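Local coordinates for conserved protein (Mycobacterium tuberculosis, PDB 1RFE) that is of unknown function but probably binds coenzyme F420 and may act as an oxidoreductase, within the pyridoxamine 5'-phosphate oxidase-like family of FMN-binding-type split barrels, at residues T82-S87 against D145-G150; A28-D33 against R65-V70; S21-T26 against A40-V45. One frame throughout, in Å; residues are numbered along the deposited sequence.

Interaction 1. Residues T82-S87 against D145-G150; sequences TLRGVS and DHRKLG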
# COMPACT_ATOMS: atom_id res chain seq x y z
N THR A 82 16.13 -6.23 -11.89
CA THR A 82 15.49 -5.01 -11.36
C THR A 82 14.27 -5.25 -10.45
O THR A 82 13.62 -4.25 -10.02
CB THR A 82 15.05 -4.06 -12.51
OG1 THR A 82 14.22 -4.74 -13.47
CG2 THR A 82 16.26 -3.53 -13.33
N LEU A 83 13.95 -6.51 -10.11
CA LEU A 83 12.79 -6.75 -9.24
C LEU A 83 13.05 -6.07 -7.92
O LEU A 83 14.13 -6.19 -7.36
CB LEU A 83 12.49 -8.24 -8.96
CG LEU A 83 12.45 -9.19 -10.13
CD1 LEU A 83 12.40 -10.67 -9.67
CD2 LEU A 83 11.30 -8.84 -11.11
N ARG A 84 12.07 -5.30 -7.47
CA ARG A 84 12.11 -4.74 -6.15
C ARG A 84 10.71 -4.62 -5.55
O ARG A 84 9.69 -4.57 -6.26
CB ARG A 84 12.82 -3.42 -6.11
CG ARG A 84 12.54 -2.43 -7.16
CD ARG A 84 12.84 -0.98 -6.65
NE ARG A 84 12.17 0.03 -7.44
CZ ARG A 84 12.55 1.28 -7.57
NH1 ARG A 84 13.66 1.75 -6.98
NH2 ARG A 84 11.80 2.09 -8.32
N GLY A 85 10.69 -4.63 -4.22
CA GLY A 85 9.44 -4.65 -3.53
C GLY A 85 9.54 -4.66 -2.03
O GLY A 85 10.62 -4.76 -1.44
N VAL A 86 8.37 -4.57 -1.42
CA VAL A 86 8.25 -4.60 0.01
C VAL A 86 6.88 -5.22 0.35
O VAL A 86 5.86 -4.92 -0.27
CB VAL A 86 8.46 -3.22 0.64
CG1 VAL A 86 7.39 -2.23 0.16
CG2 VAL A 86 8.46 -3.32 2.09
N SER A 87 6.90 -6.10 1.33
CA SER A 87 5.75 -6.90 1.70
C SER A 87 5.55 -6.71 3.21
O SER A 87 6.49 -6.94 4.00
CB SER A 87 6.05 -8.37 1.39
OG SER A 87 4.91 -9.17 1.63
N ASP A 145 15.52 -5.68 -3.35
CA ASP A 145 15.94 -4.87 -4.51
C ASP A 145 17.04 -5.62 -5.21
O ASP A 145 18.19 -5.64 -4.74
CB ASP A 145 16.41 -3.48 -4.10
CG ASP A 145 16.64 -2.57 -5.30
OD1 ASP A 145 16.56 -3.07 -6.45
OD2 ASP A 145 16.86 -1.36 -5.21
N HIS A 146 16.70 -6.21 -6.35
CA HIS A 146 17.62 -7.08 -7.04
C HIS A 146 18.76 -6.31 -7.69
O HIS A 146 19.76 -6.91 -8.05
CB HIS A 146 16.89 -7.97 -8.03
CG HIS A 146 16.18 -9.13 -7.38
ND1 HIS A 146 15.74 -10.22 -8.09
CD2 HIS A 146 15.80 -9.33 -6.10
CE1 HIS A 146 15.17 -11.07 -7.26
NE2 HIS A 146 15.19 -10.56 -6.05
N ARG A 147 18.63 -4.99 -7.83
CA ARG A 147 19.78 -4.15 -8.23
C ARG A 147 21.00 -4.28 -7.31
O ARG A 147 22.14 -4.03 -7.72
CB ARG A 147 19.40 -2.68 -8.30
CG ARG A 147 19.04 -2.22 -9.69
CD ARG A 147 17.59 -1.93 -9.88
NE ARG A 147 17.25 -0.66 -9.28
CZ ARG A 147 16.16 0.04 -9.53
NH1 ARG A 147 15.22 -0.41 -10.38
NH2 ARG A 147 16.00 1.22 -8.90
N LYS A 148 20.78 -4.67 -6.07
CA LYS A 148 21.90 -4.78 -5.13
C LYS A 148 22.78 -6.04 -5.34
O LYS A 148 23.78 -6.22 -4.67
CB LYS A 148 21.38 -4.67 -3.71
CG LYS A 148 20.69 -3.31 -3.42
CD LYS A 148 19.87 -3.42 -2.13
CE LYS A 148 19.42 -2.06 -1.60
NZ LYS A 148 19.41 -2.16 -0.12
N LEU A 149 22.39 -6.89 -6.27
CA LEU A 149 23.18 -8.05 -6.69
C LEU A 149 24.31 -7.73 -7.67
O LEU A 149 25.27 -8.50 -7.77
CB LEU A 149 22.29 -9.08 -7.37
CG LEU A 149 21.59 -10.17 -6.54
CD1 LEU A 149 21.78 -9.99 -5.04
CD2 LEU A 149 20.14 -10.32 -6.92
N GLY A 150 24.16 -6.64 -8.40
CA GLY A 150 25.15 -6.27 -9.39
C GLY A 150 25.15 -7.20 -10.58
O GLY A 150 26.16 -7.29 -11.30
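Thr-82 lays its methyl CG2 4.0 Å from Arg-147 CD at an end of the antiparallel sheet, where strand 140-145 runs out into a 3-10 turn beside the start of strand 84-95. A threonine suits this junction, since its hydroxyl bonds to Thr-79 while the methyl packs on the arginine's aliphatic part. Leu-83 then makes the main polar link: its O accepts from His-146 N at 2.8 Å, with an N-H...O angle of 166°. On the same two residues the side chains run alongside each other. Leu-83 CB sits over one face of the imidazole, 4.1 Å from the centroid of the His-146 ring, a CH-pi contact, while His-146 ND1 bonds to the carbonyl of Tyr-80. Arg-84 forms a non-hydrogen-bonded antiparallel pair with Asp-145, and both side chains leave the sheet on one face. The extended Arg-84 chain takes NH1 to 3.1 Å from Arg-147 NH2, two donors with like charge; the salt bridge from Arg-84 NE to Asp-76 and the nearby carboxylate of Asp-145 probably temper the repulsion. That carboxylate also shapes the turn: Asp-145 OD1 accepts from Arg-147 N at 3.1 Å, an Asx turn, with the donor 49° out of the carboxylate plane.

Interaction 2. Residues A28-D33 against R65-V70; sequences ATIGPD and RRDPRV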
# COMPACT_ATOMS: atom_id res chain seq x y z
N ALA A 28 -4.39 -7.77 1.02
CA ALA A 28 -5.12 -8.99 1.36
C ALA A 28 -5.78 -8.80 2.72
O ALA A 28 -5.10 -8.52 3.69
CB ALA A 28 -4.18 -10.19 1.44
N THR A 29 -7.07 -9.02 2.79
CA THR A 29 -7.77 -9.22 4.08
C THR A 29 -8.26 -10.67 4.16
O THR A 29 -8.16 -11.48 3.20
CB THR A 29 -8.99 -8.24 4.22
OG1 THR A 29 -9.92 -8.44 3.13
CG2 THR A 29 -8.61 -6.80 4.05
N ILE A 30 -8.81 -11.03 5.30
CA ILE A 30 -9.16 -12.40 5.53
C ILE A 30 -10.68 -12.52 5.41
O ILE A 30 -11.38 -11.89 6.13
CB ILE A 30 -8.70 -12.84 6.92
CG1 ILE A 30 -7.20 -12.73 6.98
CG2 ILE A 30 -9.17 -14.32 7.23
CD1 ILE A 30 -6.61 -13.12 8.29
N GLY A 31 -11.15 -13.31 4.45
CA GLY A 31 -12.56 -13.52 4.30
C GLY A 31 -13.15 -14.26 5.48
O GLY A 31 -12.42 -14.84 6.26
N PRO A 32 -14.47 -14.27 5.57
CA PRO A 32 -15.15 -14.94 6.70
C PRO A 32 -14.90 -16.44 6.83
O PRO A 32 -15.06 -16.98 7.93
CB PRO A 32 -16.66 -14.66 6.46
CG PRO A 32 -16.80 -14.18 5.13
CD PRO A 32 -15.44 -13.66 4.65
N ASP A 33 -14.52 -17.11 5.74
CA ASP A 33 -14.14 -18.55 5.81
C ASP A 33 -12.63 -18.77 5.76
O ASP A 33 -12.16 -19.90 5.57
CB ASP A 33 -14.82 -19.35 4.66
CG ASP A 33 -14.43 -18.85 3.29
OD1 ASP A 33 -13.74 -17.80 3.16
OD2 ASP A 33 -14.74 -19.45 2.25
N ARG A 65 -13.08 -5.65 10.45
CA ARG A 65 -13.65 -5.44 11.78
C ARG A 65 -13.73 -6.78 12.46
O ARG A 65 -13.53 -6.87 13.68
CB ARG A 65 -15.05 -4.81 11.69
CG ARG A 65 -15.05 -3.28 11.41
CD ARG A 65 -16.44 -2.63 11.37
NE ARG A 65 -16.44 -1.40 10.55
CZ ARG A 65 -16.99 -1.24 9.32
NH1 ARG A 65 -17.64 -2.21 8.68
NH2 ARG A 65 -16.88 -0.04 8.73
N ARG A 66 -14.00 -7.82 11.66
CA ARG A 66 -14.08 -9.21 12.12
C ARG A 66 -12.69 -9.75 12.43
O ARG A 66 -12.52 -10.47 13.39
CB ARG A 66 -14.79 -10.08 11.06
CG ARG A 66 -15.06 -11.53 11.52
CD ARG A 66 -15.78 -12.45 10.53
N ASP A 67 -11.69 -9.37 11.63
CA ASP A 67 -10.33 -9.83 11.80
C ASP A 67 -9.34 -8.77 11.27
O ASP A 67 -9.18 -8.63 10.06
CB ASP A 67 -10.16 -11.16 11.08
CG ASP A 67 -8.84 -11.84 11.38
OD1 ASP A 67 -7.80 -11.17 11.71
OD2 ASP A 67 -8.74 -13.08 11.24
N PRO A 68 -8.62 -8.07 12.15
CA PRO A 68 -7.82 -6.90 11.74
C PRO A 68 -6.57 -7.24 10.94
O PRO A 68 -5.90 -6.32 10.54
CB PRO A 68 -7.37 -6.29 13.08
CG PRO A 68 -8.13 -7.02 14.12
CD PRO A 68 -8.44 -8.35 13.58
N ARG A 69 -6.24 -8.51 10.78
CA ARG A 69 -5.00 -8.93 10.15
C ARG A 69 -5.04 -8.62 8.64
O ARG A 69 -6.04 -8.87 7.96
CB ARG A 69 -4.75 -10.42 10.42
CG ARG A 69 -4.28 -10.71 11.90
CD ARG A 69 -4.04 -12.15 12.19
NE ARG A 69 -5.24 -12.94 11.84
CZ ARG A 69 -5.25 -14.25 11.62
NH1 ARG A 69 -4.15 -14.96 11.72
NH2 ARG A 69 -6.38 -14.84 11.30
N VAL A 70 -3.98 -7.98 8.18
CA VAL A 70 -3.82 -7.57 6.79
C VAL A 70 -2.44 -7.87 6.28
O VAL A 70 -1.46 -7.95 7.07
CB VAL A 70 -3.97 -6.04 6.56
CG1 VAL A 70 -5.33 -5.70 6.37
CG2 VAL A 70 -3.32 -5.17 7.67
O HOH W 1 -8.54 -9.37 7.40
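Ile-30 CG1 lies beside the backbone N, anti to the carbonyl carbon (chi1 -62°), and the chain runs on extended to CD1 (chi2 180°), over one face of the Arg-69 guanidinium; a bend at chi3 (-54°) curls Arg-69 back toward Asp-67. This is the frayed end of an antiparallel pairing between strands 25-30 and 69-76, beside an Asx turn that links helix 59-66 to the second strand. Ile-30 CD1 lies 3.5 Å from Arg-69 NH2 and 3.6 Å from Asp-67 OD2, so the long isoleucine branch sets an apolar methyl against both partners of the ion pair. Arg-69 grips side-on, NE to Asp-67 OD1 at 3.1 Å and NH2 to Asp-67 OD2 at 2.9 Å, both through syn lone pairs, and this two-nitrogen grip keeps the carboxylate at the guanidinium's edge, in its plane. Arg-69 N gives OD1 a second donor, closing the Asx turn. Nearer the body of the sheet, Ala-28 O meets Val-70 CA at 3.5 Å, and Thr-29 packs CG2 on Val-70 while its OG1 bonds to Asn-63. Where the backbones part, a water accepts from Ile-30 N at 2.7 Å and donates to Asp-67 O and, at 2.6 Å, to Arg-69 O.

Interaction 3. Residues S21-T26 against A40-V45; sequences SSRTGT and AMWYAV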
# COMPACT_ATOMS: atom_id res chain seq x y z
N SER A 21 6.91 6.60 -3.68
CA SER A 21 6.98 6.59 -5.13
C SER A 21 6.00 5.69 -5.86
O SER A 21 5.57 6.04 -6.95
CB SER A 21 8.38 6.17 -5.57
OG SER A 21 9.21 7.13 -5.03
N SER A 22 5.65 4.57 -5.27
CA SER A 22 4.69 3.64 -5.88
C SER A 22 3.27 4.19 -5.91
O SER A 22 2.92 5.14 -5.15
CB SER A 22 4.75 2.29 -5.16
OG SER A 22 6.08 1.78 -5.16
N ARG A 23 2.45 3.62 -6.79
CA ARG A 23 1.06 4.00 -6.99
C ARG A 23 0.03 2.98 -6.53
O ARG A 23 -1.09 3.33 -6.05
CB ARG A 23 0.83 4.26 -8.48
CG ARG A 23 1.46 5.59 -8.88
CD ARG A 23 1.38 5.97 -10.34
NE ARG A 23 0.01 6.15 -10.81
CZ ARG A 23 -0.64 7.30 -10.85
NH1 ARG A 23 -0.08 8.48 -10.49
NH2 ARG A 23 -1.85 7.30 -11.34
N THR A 24 0.37 1.72 -6.76
CA THR A 24 -0.54 0.59 -6.53
C THR A 24 0.12 -0.52 -5.77
O THR A 24 1.18 -0.97 -6.13
CB THR A 24 -1.03 -0.01 -7.87
OG1 THR A 24 -1.57 1.01 -8.69
CG2 THR A 24 -2.25 -0.98 -7.64
N GLY A 25 -0.55 -0.99 -4.72
CA GLY A 25 -0.21 -2.23 -4.10
C GLY A 25 -1.39 -3.18 -4.08
O GLY A 25 -2.46 -2.85 -4.50
N THR A 26 -1.14 -4.38 -3.58
CA THR A 26 -2.13 -5.42 -3.34
C THR A 26 -2.38 -5.62 -1.85
O THR A 26 -1.48 -5.94 -1.10
CB THR A 26 -1.65 -6.74 -3.94
OG1 THR A 26 -1.43 -6.59 -5.36
CG2 THR A 26 -2.72 -7.82 -3.85
N ALA A 40 -6.48 -4.61 -5.66
CA ALA A 40 -5.42 -3.70 -6.04
C ALA A 40 -5.86 -2.27 -5.63
O ALA A 40 -6.92 -1.82 -6.05
CB ALA A 40 -5.22 -3.75 -7.48
N MSE A 41 -5.06 -1.60 -4.81
CA MSE A 41 -5.46 -0.38 -4.11
C MSE A 41 -4.46 0.77 -4.45
O MSE A 41 -3.28 0.57 -4.38
CB MSE A 41 -5.42 -0.61 -2.57
CG MSE A 41 -6.49 -1.59 -1.98
SE MSE A 41 -8.23 -0.96 -2.42
CE MSE A 41 -8.38 0.35 -1.05
N TRP A 42 -4.99 1.95 -4.76
CA TRP A 42 -4.26 3.20 -4.55
C TRP A 42 -4.29 3.53 -3.08
O TRP A 42 -5.09 2.99 -2.33
CB TRP A 42 -4.87 4.35 -5.30
CG TRP A 42 -4.66 4.28 -6.78
CD1 TRP A 42 -3.91 3.37 -7.47
CD2 TRP A 42 -5.18 5.18 -7.74
NE1 TRP A 42 -3.95 3.65 -8.82
CE2 TRP A 42 -4.71 4.77 -9.01
CE3 TRP A 42 -5.97 6.33 -7.67
CZ2 TRP A 42 -5.05 5.45 -10.20
CZ3 TRP A 42 -6.30 7.02 -8.86
CH2 TRP A 42 -5.85 6.57 -10.09
N TYR A 43 -3.41 4.41 -2.66
CA TYR A 43 -3.29 4.66 -1.24
C TYR A 43 -2.80 6.02 -0.88
O TYR A 43 -2.23 6.78 -1.73
CB TYR A 43 -2.44 3.56 -0.57
CG TYR A 43 -1.05 3.44 -1.07
CD1 TYR A 43 0.01 4.12 -0.45
CD2 TYR A 43 -0.76 2.64 -2.17
CE1 TYR A 43 1.34 3.99 -0.94
CE2 TYR A 43 0.57 2.50 -2.64
CZ TYR A 43 1.60 3.17 -2.03
OH TYR A 43 2.89 3.03 -2.52
N ALA A 44 -3.04 6.32 0.39
CA ALA A 44 -2.48 7.48 1.05
C ALA A 44 -1.26 7.13 1.87
O ALA A 44 -1.07 5.96 2.28
CB ALA A 44 -3.53 8.18 1.92
N VAL A 45 -0.41 8.14 2.09
CA VAL A 45 0.75 8.03 2.98
C VAL A 45 0.74 9.18 3.98
O VAL A 45 0.80 10.36 3.59
CB VAL A 45 2.11 8.02 2.21
CG1 VAL A 45 3.22 7.68 3.16
CG2 VAL A 45 2.12 6.99 1.02
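Gly-25 and Met-41, here selenomethionine, form a hydrogen-bonded antiparallel pair of the beta hairpin made by strands 25-30 and 36-46. Met-41 N donates to Gly-25 O at 2.9 Å; in return Gly-25 N reaches Met-41 O at 3.2 Å. Gly-25 has no side chain to stand between the strand and the Tyr-43 ring, whose edge lies near Gly-25 N. The chains stay close through Thr-24 and Trp-42, joined by weaker contacts, before they part: Trp-42 CA approaches Arg-23 O at 3.5 Å with a nearly straight C-H...O angle of 163°. That carbonyl also accepts from the hydroxyl of Tyr-112, whose ring stacks on Trp-42. Tyr-43 holds CG between its backbone N and carbonyl carbon (chi1 60°), which swings the ring back to the 21-26 segment; Tyr-43 OH comes within 3.3 Å of Ser-22 CB and bonds to Val-19 O in helix 12-21. Its ring makes a cation-pi contact with Arg-111, tying the hairpin to helix 98-112. Thr-24 OG1 meets the indole edge in its plane, 3.5 Å from Trp-42 CD1. Arg-23 runs alongside the same indole, its guanidinium plane turned 74° from the ring and NH2 3.9 Å from Trp-42 CZ2.

How the interactions relate
All three contacts belong to one curled antiparallel sheet, in keeping with the split-barrel fold of this family. Interactions 2 and 3 share strand 25-30: interaction 3 pairs its beginning with strand 36-46, and interaction 2 sets its far end against strand 69-76. Their centres lie about 19 Å apart, and their segments alternate along the chain. Interaction 1 opens after both have closed, on strand 84-95, the sheet neighbour of strand 69-76; its centre is about 18 Å from that of interaction 3 and about 29 Å from that of interaction 2. Strand 25-30 thus joins 36-46 and 69-76 into one continuous sheet, which strand 84-95 carries on to interaction 1 at the periphery.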